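Local coordinates for protein cellulase (Bacillus sp. BG-CS10, PDB 5E09) that probably hydrolyses internal beta-1,4-glucosidic bonds of cellulose as a halophilic family 5 glycoside hydrolase that also carries a family 46 carbohydrate-binding module, at residues W109-E114 and R151-W156; H138-M143 and N185-L190; N234-T239 and N475-K480. One frame throughout, in Å; residues are numbered along the deposited sequence.

Contact 1: residues W109-E114 and R151-W156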
# COMPACT_ATOMS: atom_id res chain seq x y z
N TRP A 109 19.12 10.69 -10.64
CA TRP A 109 20.25 10.75 -11.59
C TRP A 109 20.53 9.53 -12.52
O TRP A 109 21.47 9.58 -13.31
CB TRP A 109 21.54 11.12 -10.84
CG TRP A 109 21.92 10.14 -9.78
CD1 TRP A 109 21.55 10.15 -8.47
CD2 TRP A 109 22.76 8.99 -9.95
NE1 TRP A 109 22.10 9.08 -7.81
CE2 TRP A 109 22.85 8.35 -8.69
CE3 TRP A 109 23.45 8.43 -11.03
CZ2 TRP A 109 23.60 7.19 -8.49
CZ3 TRP A 109 24.19 7.28 -10.83
CH2 TRP A 109 24.26 6.68 -9.57
N ILE A 110 19.73 8.47 -12.44
CA ILE A 110 19.88 7.28 -13.27
C ILE A 110 19.01 7.47 -14.51
O ILE A 110 19.36 7.09 -15.63
CB ILE A 110 19.45 6.00 -12.53
CG1 ILE A 110 20.25 5.83 -11.24
CG2 ILE A 110 19.61 4.78 -13.42
CD1 ILE A 110 19.87 4.60 -10.45
N TYR A 111 17.87 8.10 -14.26
CA TYR A 111 16.83 8.46 -15.22
C TYR A 111 17.36 9.13 -16.50
O TYR A 111 16.73 9.04 -17.56
CB TYR A 111 15.85 9.38 -14.49
CG TYR A 111 14.75 10.03 -15.29
CD1 TYR A 111 13.52 9.39 -15.47
CD2 TYR A 111 14.90 11.32 -15.79
CE1 TYR A 111 12.49 9.99 -16.17
CE2 TYR A 111 13.87 11.93 -16.50
CZ TYR A 111 12.67 11.26 -16.68
OH TYR A 111 11.65 11.86 -17.38
N ASN A 112 18.52 9.76 -16.40
CA ASN A 112 19.04 10.63 -17.45
C ASN A 112 20.12 9.99 -18.31
O ASN A 112 21.08 10.65 -18.70
CB ASN A 112 19.60 11.90 -16.82
CG ASN A 112 18.64 13.05 -16.88
OD1 ASN A 112 18.72 13.90 -17.78
ND2 ASN A 112 17.71 13.10 -15.93
N MSE A 113 19.96 8.72 -18.63
CA MSE A 113 21.05 7.99 -19.25
C MSE A 113 21.19 8.27 -20.74
O MSE A 113 22.30 8.31 -21.26
CB MSE A 113 20.85 6.50 -19.03
CG MSE A 113 22.15 5.79 -18.83
SE MSE A 113 21.81 3.98 -18.35
CE MSE A 113 23.64 3.41 -18.14
N GLU A 114 20.06 8.45 -21.41
CA GLU A 114 20.05 8.77 -22.84
C GLU A 114 20.94 9.97 -23.16
O GLU A 114 21.64 9.98 -24.17
CB GLU A 114 18.61 9.04 -23.30
CG GLU A 114 18.45 9.22 -24.79
CD GLU A 114 16.99 9.28 -25.22
OE1 GLU A 114 16.11 9.13 -24.34
OE2 GLU A 114 16.72 9.47 -26.42
N ARG A 151 13.25 4.00 -14.43
CA ARG A 151 12.50 4.77 -15.42
C ARG A 151 13.49 5.68 -16.14
O ARG A 151 14.52 6.04 -15.58
CB ARG A 151 11.39 5.58 -14.74
CG ARG A 151 10.29 6.09 -15.67
CD ARG A 151 9.33 7.01 -14.93
NE ARG A 151 9.49 6.90 -13.49
CZ ARG A 151 9.84 7.92 -12.70
NH1 ARG A 151 10.03 9.13 -13.21
NH2 ARG A 151 9.97 7.71 -11.39
N PHE A 152 13.20 6.04 -17.38
CA PHE A 152 14.13 6.89 -18.12
C PHE A 152 13.40 8.01 -18.84
O PHE A 152 12.18 7.96 -19.01
CB PHE A 152 14.95 6.07 -19.11
CG PHE A 152 15.71 4.96 -18.46
CD1 PHE A 152 16.95 5.19 -17.88
CD2 PHE A 152 15.18 3.68 -18.39
CE1 PHE A 152 17.65 4.17 -17.27
CE2 PHE A 152 15.87 2.66 -17.78
CZ PHE A 152 17.11 2.90 -17.22
N THR A 153 14.17 9.01 -19.27
CA THR A 153 13.65 10.22 -19.89
C THR A 153 12.72 9.91 -21.04
O THR A 153 13.08 9.19 -21.98
CB THR A 153 14.77 11.14 -20.40
OG1 THR A 153 15.80 11.24 -19.41
CG2 THR A 153 14.21 12.52 -20.70
N ARG A 154 11.53 10.47 -20.96
CA ARG A 154 10.46 10.20 -21.91
C ARG A 154 10.53 11.12 -23.13
O ARG A 154 10.71 12.33 -23.00
CB ARG A 154 9.13 10.34 -21.17
CG ARG A 154 7.98 10.98 -21.91
CD ARG A 154 6.83 11.09 -20.92
NE ARG A 154 5.58 11.56 -21.49
CZ ARG A 154 4.39 11.32 -20.94
NH1 ARG A 154 4.32 10.62 -19.82
NH2 ARG A 154 3.28 11.78 -21.51
N ASP A 155 10.40 10.52 -24.32
CA ASP A 155 10.34 11.25 -25.58
C ASP A 155 9.06 10.88 -26.31
O ASP A 155 8.21 11.73 -26.57
CB ASP A 155 11.55 10.94 -26.48
CG ASP A 155 12.88 11.19 -25.79
OD1 ASP A 155 12.90 11.94 -24.79
OD2 ASP A 155 13.90 10.63 -26.25
N TRP A 156 8.92 9.59 -26.61
CA TRP A 156 7.75 9.05 -27.31
C TRP A 156 6.88 8.20 -26.39
O TRP A 156 6.53 7.05 -26.71
CB TRP A 156 8.19 8.22 -28.51
CG TRP A 156 7.07 7.68 -29.29
CD1 TRP A 156 6.42 8.29 -30.32
CD2 TRP A 156 6.48 6.40 -29.13
NE1 TRP A 156 5.44 7.46 -30.81
CE2 TRP A 156 5.46 6.29 -30.09
CE3 TRP A 156 6.70 5.33 -28.26
CZ2 TRP A 156 4.67 5.16 -30.21
CZ3 TRP A 156 5.92 4.21 -28.37
CH2 TRP A 156 4.92 4.13 -29.34
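The phenol ring of Tyr111 lies flat over the backbone joining Phe152 to Thr153. One face of the ring receives this peptide: Thr153 N sits 3.6 Å above the plane over the ring centre, and CE1 of Tyr111 comes within 3.4 Å of Phe152 C. With CG anti to the backbone N (chi1 174°), the ring is carried across the 151-156 loop, and the Thr153 side chain meets it at roughly a right angle. A tyrosine suits this place because its broad face can cover a peptide while the ring remains partly exposed.

On that same side of the ring, just past its rim, the carbonyl of Tyr111 takes two bonds from one residue. Thr153 N donates to Tyr111 O at 3.1 Å, tilted slightly from the carbonyl plane, and Thr153 OG1 donates to the same Tyr111 O at 3.0 Å from well above that plane. Threonine fits because its hydroxyl, turned beside its own backbone N (chi1 -45°), reaches the oxygen already held by the amide.

Phe152 turns its ring inward, its edge toward the carbonyl oxygens of Ile110 and Tyr111, while the selenium of selenomethionine Met113 lies obliquely, 5.4 Å from the ring centroid, in a Met-aromatic contact.

Farther out, Glu114 and Asp155 approach from opposite directions, their carboxylate planes 47° apart. Glu114 OE2 stands 3.1 Å from Asp155 OD2; the like charges would repel, which may raise the pKa of one of them.

The contact joins two loop regions at the C-terminal ends of the TIM-barrel strands, the face where family 5 active sites open: the end of helix 105-110 with the residues that follow, and the loop after strand 142-145. Phe166 of helix 161-181 meets Phe152 edge-to-face, and helix 117-134 packs on Met113 through Val120 and Met121.

Contact 2: residues H138-M143 and N185-L190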
# COMPACT_ATOMS: atom_id res chain seq x y z
N HIS A 138 30.01 -10.62 3.90
CA HIS A 138 28.72 -10.82 4.55
C HIS A 138 27.97 -12.06 4.06
O HIS A 138 28.17 -12.52 2.93
CB HIS A 138 27.83 -9.59 4.36
CG HIS A 138 28.19 -8.45 5.26
ND1 HIS A 138 29.34 -7.72 5.11
CD2 HIS A 138 27.53 -7.91 6.32
CE1 HIS A 138 29.39 -6.78 6.04
NE2 HIS A 138 28.30 -6.87 6.78
N SER A 139 27.10 -12.57 4.92
CA SER A 139 26.29 -13.76 4.64
C SER A 139 25.52 -13.69 3.32
O SER A 139 25.24 -12.60 2.81
CB SER A 139 25.31 -13.98 5.79
OG SER A 139 24.44 -15.06 5.52
N HIS A 140 25.17 -14.86 2.79
CA HIS A 140 24.40 -14.94 1.56
C HIS A 140 22.95 -14.52 1.78
O HIS A 140 22.20 -14.32 0.82
CB HIS A 140 24.46 -16.36 0.98
CG HIS A 140 25.68 -16.62 0.16
ND1 HIS A 140 26.04 -17.89 -0.25
CD2 HIS A 140 26.63 -15.79 -0.32
CE1 HIS A 140 27.16 -17.82 -0.95
NE2 HIS A 140 27.54 -16.56 -1.00
N LYS A 141 22.56 -14.38 3.04
CA LYS A 141 21.23 -13.91 3.38
C LYS A 141 21.07 -12.43 3.02
O LYS A 141 19.96 -11.89 3.01
CB LYS A 141 20.94 -14.15 4.87
CG LYS A 141 20.94 -15.63 5.27
CD LYS A 141 19.72 -15.98 6.12
CE LYS A 141 19.99 -15.86 7.62
NZ LYS A 141 20.21 -14.45 8.11
N LEU A 142 22.19 -11.77 2.73
CA LEU A 142 22.16 -10.42 2.18
C LEU A 142 22.21 -10.48 0.65
O LEU A 142 23.08 -11.13 0.08
CB LEU A 142 23.31 -9.58 2.73
CG LEU A 142 23.58 -8.23 2.05
CD1 LEU A 142 22.43 -7.26 2.32
CD2 LEU A 142 24.90 -7.66 2.53
N MSE A 143 21.26 -9.82 0.01
CA MSE A 143 21.14 -9.82 -1.44
C MSE A 143 21.08 -8.38 -1.96
O MSE A 143 20.67 -7.46 -1.24
CB MSE A 143 19.90 -10.59 -1.88
CG MSE A 143 18.58 -9.85 -1.59
SE MSE A 143 17.05 -11.06 -1.53
CE MSE A 143 17.23 -11.64 0.32
N ASN A 185 30.31 -12.57 -2.74
CA ASN A 185 29.61 -11.91 -3.84
C ASN A 185 29.49 -12.79 -5.08
O ASN A 185 28.72 -12.49 -5.99
CB ASN A 185 30.31 -10.60 -4.20
CG ASN A 185 30.16 -9.54 -3.12
OD1 ASN A 185 29.20 -9.55 -2.36
ND2 ASN A 185 31.12 -8.62 -3.06
N THR A 186 30.25 -13.88 -5.09
CA THR A 186 30.30 -14.79 -6.24
C THR A 186 28.99 -15.56 -6.42
O THR A 186 28.54 -15.77 -7.55
CB THR A 186 31.47 -15.78 -6.11
OG1 THR A 186 32.70 -15.05 -5.97
CG2 THR A 186 31.56 -16.69 -7.33
N GLU A 187 28.36 -15.97 -5.32
CA GLU A 187 27.06 -16.62 -5.43
C GLU A 187 26.00 -15.88 -4.62
O GLU A 187 24.96 -16.46 -4.33
CB GLU A 187 27.13 -18.08 -4.99
CG GLU A 187 28.47 -18.75 -5.26
CD GLU A 187 28.44 -20.23 -4.94
OE1 GLU A 187 27.79 -20.61 -3.94
OE2 GLU A 187 29.07 -21.02 -5.69
N ARG A 188 26.27 -14.62 -4.29
CA ARG A 188 25.26 -13.77 -3.68
C ARG A 188 24.03 -13.67 -4.59
O ARG A 188 24.16 -13.38 -5.77
CB ARG A 188 25.82 -12.38 -3.40
CG ARG A 188 24.86 -11.50 -2.63
CD ARG A 188 25.52 -10.22 -2.16
NE ARG A 188 26.81 -10.45 -1.52
CZ ARG A 188 26.97 -10.89 -0.27
NH1 ARG A 188 25.92 -11.19 0.48
NH2 ARG A 188 28.19 -11.05 0.21
N PRO A 189 22.83 -13.93 -4.04
CA PRO A 189 21.61 -13.74 -4.83
C PRO A 189 21.45 -12.29 -5.28
O PRO A 189 21.69 -11.36 -4.52
CB PRO A 189 20.51 -14.16 -3.86
CG PRO A 189 21.18 -15.18 -2.99
CD PRO A 189 22.57 -14.64 -2.78
N LEU A 190 21.06 -12.13 -6.54
CA LEU A 190 20.92 -10.81 -7.14
C LEU A 190 19.48 -10.60 -7.55
O LEU A 190 18.84 -11.52 -8.04
CB LEU A 190 21.84 -10.67 -8.35
CG LEU A 190 23.34 -10.74 -8.04
CD1 LEU A 190 24.14 -10.60 -9.33
CD2 LEU A 190 23.72 -9.66 -7.04
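At the N-terminal end of the TIM barrel, a buried arginine links the two loops that lead into parallel strands 142-145 and 190-193. Arg188 reaches from the second loop to the type I turn Ser139-Leu142, and the bend at chi3 (-48°) turns its guanidinium so that the edge faces the carbonyls there. Arginine suits the place because one flat group can serve several carbonyls at its edge. NH1 of Arg188 donates to Ser139 O at 2.8 Å and, nearly in the guanidinium plane, to Leu142 O at 2.9 Å, while Arg188 NH2 reaches His138 O at 3.1 Å. Ser139 O also accepts from Leu142 N, which arrives from the opposite face of the carbonyl plane. The turn is further braced by Ser139 OG, which takes the amide of Lys141 in an ST turn.

Pro189, with no amide hydrogen to satisfy, sets its ring against the first loop, its CD 3.6 Å from His140 O. Nearby, the His140 ring covers the Glu187 backbone with one face. At another edge of the guanidinium, near its plane, Asn185 OD1 helps to fix the group's rotation, accepting from Arg188 NE at 2.7 Å with an N-H...O angle of 155°.

Contact 3: residues N234-T239 and N475-K480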
# COMPACT_ATOMS: atom_id res chain seq x y z
N ASN A 234 -8.97 5.62 -4.43
CA ASN A 234 -10.38 5.98 -4.19
C ASN A 234 -10.83 7.12 -5.09
O ASN A 234 -11.02 8.25 -4.64
CB ASN A 234 -10.62 6.35 -2.72
CG ASN A 234 -12.11 6.44 -2.36
OD1 ASN A 234 -12.98 6.49 -3.24
ND2 ASN A 234 -12.41 6.48 -1.07
N VAL A 235 -11.01 6.79 -6.37
CA VAL A 235 -11.49 7.75 -7.36
C VAL A 235 -12.40 7.02 -8.34
O VAL A 235 -12.38 5.78 -8.40
CB VAL A 235 -10.31 8.42 -8.11
CG1 VAL A 235 -9.66 7.43 -9.08
CG2 VAL A 235 -10.76 9.69 -8.83
N ALA A 236 -13.20 7.77 -9.09
CA ALA A 236 -14.10 7.23 -10.11
C ALA A 236 -15.15 6.28 -9.55
O ALA A 236 -15.78 5.53 -10.30
CB ALA A 236 -13.31 6.54 -11.20
N GLY A 237 -15.34 6.31 -8.23
CA GLY A 237 -16.41 5.54 -7.61
C GLY A 237 -16.02 4.15 -7.17
O GLY A 237 -16.88 3.36 -6.78
N TYR A 238 -14.73 3.83 -7.24
CA TYR A 238 -14.23 2.54 -6.79
C TYR A 238 -13.96 2.56 -5.29
O TYR A 238 -12.82 2.49 -4.84
CB TYR A 238 -12.97 2.15 -7.57
CG TYR A 238 -13.28 1.79 -9.01
CD1 TYR A 238 -13.58 2.77 -9.95
CD2 TYR A 238 -13.32 0.46 -9.42
CE1 TYR A 238 -13.88 2.44 -11.26
CE2 TYR A 238 -13.62 0.12 -10.72
CZ TYR A 238 -13.90 1.11 -11.64
OH TYR A 238 -14.19 0.77 -12.93
N THR A 239 -15.04 2.66 -4.52
CA THR A 239 -14.96 2.74 -3.07
C THR A 239 -14.86 1.35 -2.43
O THR A 239 -14.37 1.21 -1.32
CB THR A 239 -16.19 3.47 -2.48
OG1 THR A 239 -17.38 2.90 -3.02
CG2 THR A 239 -16.16 4.95 -2.83
N ASN A 475 -11.39 15.00 -14.94
CA ASN A 475 -12.62 15.39 -15.62
C ASN A 475 -13.43 14.23 -16.18
O ASN A 475 -14.63 14.35 -16.42
CB ASN A 475 -12.28 16.35 -16.76
CG ASN A 475 -13.51 17.03 -17.32
OD1 ASN A 475 -14.49 17.27 -16.60
ND2 ASN A 475 -13.48 17.36 -18.61
N TRP A 476 -12.77 13.09 -16.40
CA TRP A 476 -13.42 11.96 -17.06
C TRP A 476 -14.43 11.24 -16.17
O TRP A 476 -15.12 10.33 -16.63
CB TRP A 476 -12.36 10.97 -17.54
CG TRP A 476 -11.35 10.63 -16.50
CD1 TRP A 476 -10.20 11.32 -16.20
CD2 TRP A 476 -11.38 9.50 -15.60
NE1 TRP A 476 -9.53 10.69 -15.18
CE2 TRP A 476 -10.22 9.59 -14.80
CE3 TRP A 476 -12.27 8.45 -15.42
CZ2 TRP A 476 -9.95 8.64 -13.81
CZ3 TRP A 476 -11.99 7.51 -14.44
CH2 TRP A 476 -10.84 7.61 -13.65
N THR A 477 -14.53 11.64 -14.91
CA THR A 477 -15.48 11.03 -13.99
C THR A 477 -16.03 12.05 -13.00
O THR A 477 -15.39 13.06 -12.71
CB THR A 477 -14.84 9.85 -13.21
OG1 THR A 477 -15.76 9.35 -12.23
CG2 THR A 477 -13.55 10.28 -12.52
N SER A 478 -17.24 11.79 -12.50
CA SER A 478 -17.87 12.69 -11.54
C SER A 478 -17.35 12.46 -10.12
O SER A 478 -17.41 13.35 -9.28
CB SER A 478 -19.39 12.52 -11.58
OG SER A 478 -19.75 11.18 -11.29
N PHE A 479 -16.85 11.26 -9.87
CA PHE A 479 -16.35 10.89 -8.55
C PHE A 479 -14.93 11.39 -8.31
O PHE A 479 -13.99 10.91 -8.94
CB PHE A 479 -16.40 9.37 -8.36
CG PHE A 479 -17.79 8.82 -8.30
CD1 PHE A 479 -18.46 8.74 -7.09
CD2 PHE A 479 -18.44 8.41 -9.45
CE1 PHE A 479 -19.75 8.25 -7.02
CE2 PHE A 479 -19.74 7.92 -9.39
CZ PHE A 479 -20.39 7.84 -8.18
N LYS A 480 -14.79 12.33 -7.39
CA LYS A 480 -13.49 12.95 -7.13
C LYS A 480 -12.64 12.13 -6.17
O LYS A 480 -13.16 11.39 -5.33
CB LYS A 480 -13.69 14.37 -6.59
CG LYS A 480 -14.50 15.27 -7.52
CD LYS A 480 -13.80 15.48 -8.86
CE LYS A 480 -14.54 14.79 -9.99
NZ LYS A 480 -13.87 14.97 -11.31
O HOH W 1 -13.59 9.36 -3.40
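The type I' turn Val235-Tyr238 of the catalytic TIM barrel docks against the edge strand 479-480 of the C-terminal beta-sandwich module, an interface between domains. Between the two segments one direct hydrogen bond forms, from Ala236 N to Phe479 O at 3.2 Å, with the donor well above the carbonyl plane. A water lies between Asn234 O and Lys480 O, 2.8 Å from the latter, placed to donate to either, though it has more acceptors in reach than protons. Asn234, the first residue past helix 229-232, has the positive phi of a Schellman motif and directs its side-chain ND2 to Val283 O.

Van der Waals contacts flank these bonds. Ala236 CB rests 3.6 Å from Trp476 CZ3, meeting the indole obliquely; its small methyl can lie close to both Trp476 and Thr477. CG2 of Val235 lies 3.5 Å from Phe479 O.

Within the module, Thr477 OG1 accepts from Phe479 N in an ST turn, and Lys480 NZ binds Thr477 O as well as Pro473 O, holding the docking loop in shape. A CH-pi contact adds to these. Gly237 suits its place twice over, since its backbone angles would crowd a CB against the preceding carbonyl and the Phe479 ring lies close by: Gly237 CA sits over the ring face, 3.9 Å from its centroid.

Contacts 1 and 2 both belong to the catalytic TIM barrel and share strand 142-145 and helix 161-181, but at opposite ends of them: 138-143 leads into the strand and 151-156 lies between strand and helix, while 185-190 follows the helix. Their segments alternate along the chain, and their centres are about 30 Å apart. Contact 3 comes later in sequence, opening in the barrel and closing 236 residues on in the C-terminal carbohydrate-binding module. It lies about 31 Å from contact 1 and about 46 Å from contact 2, centre to centre. The first two thus join loops within the catalytic domain, whereas the third sets the module against it.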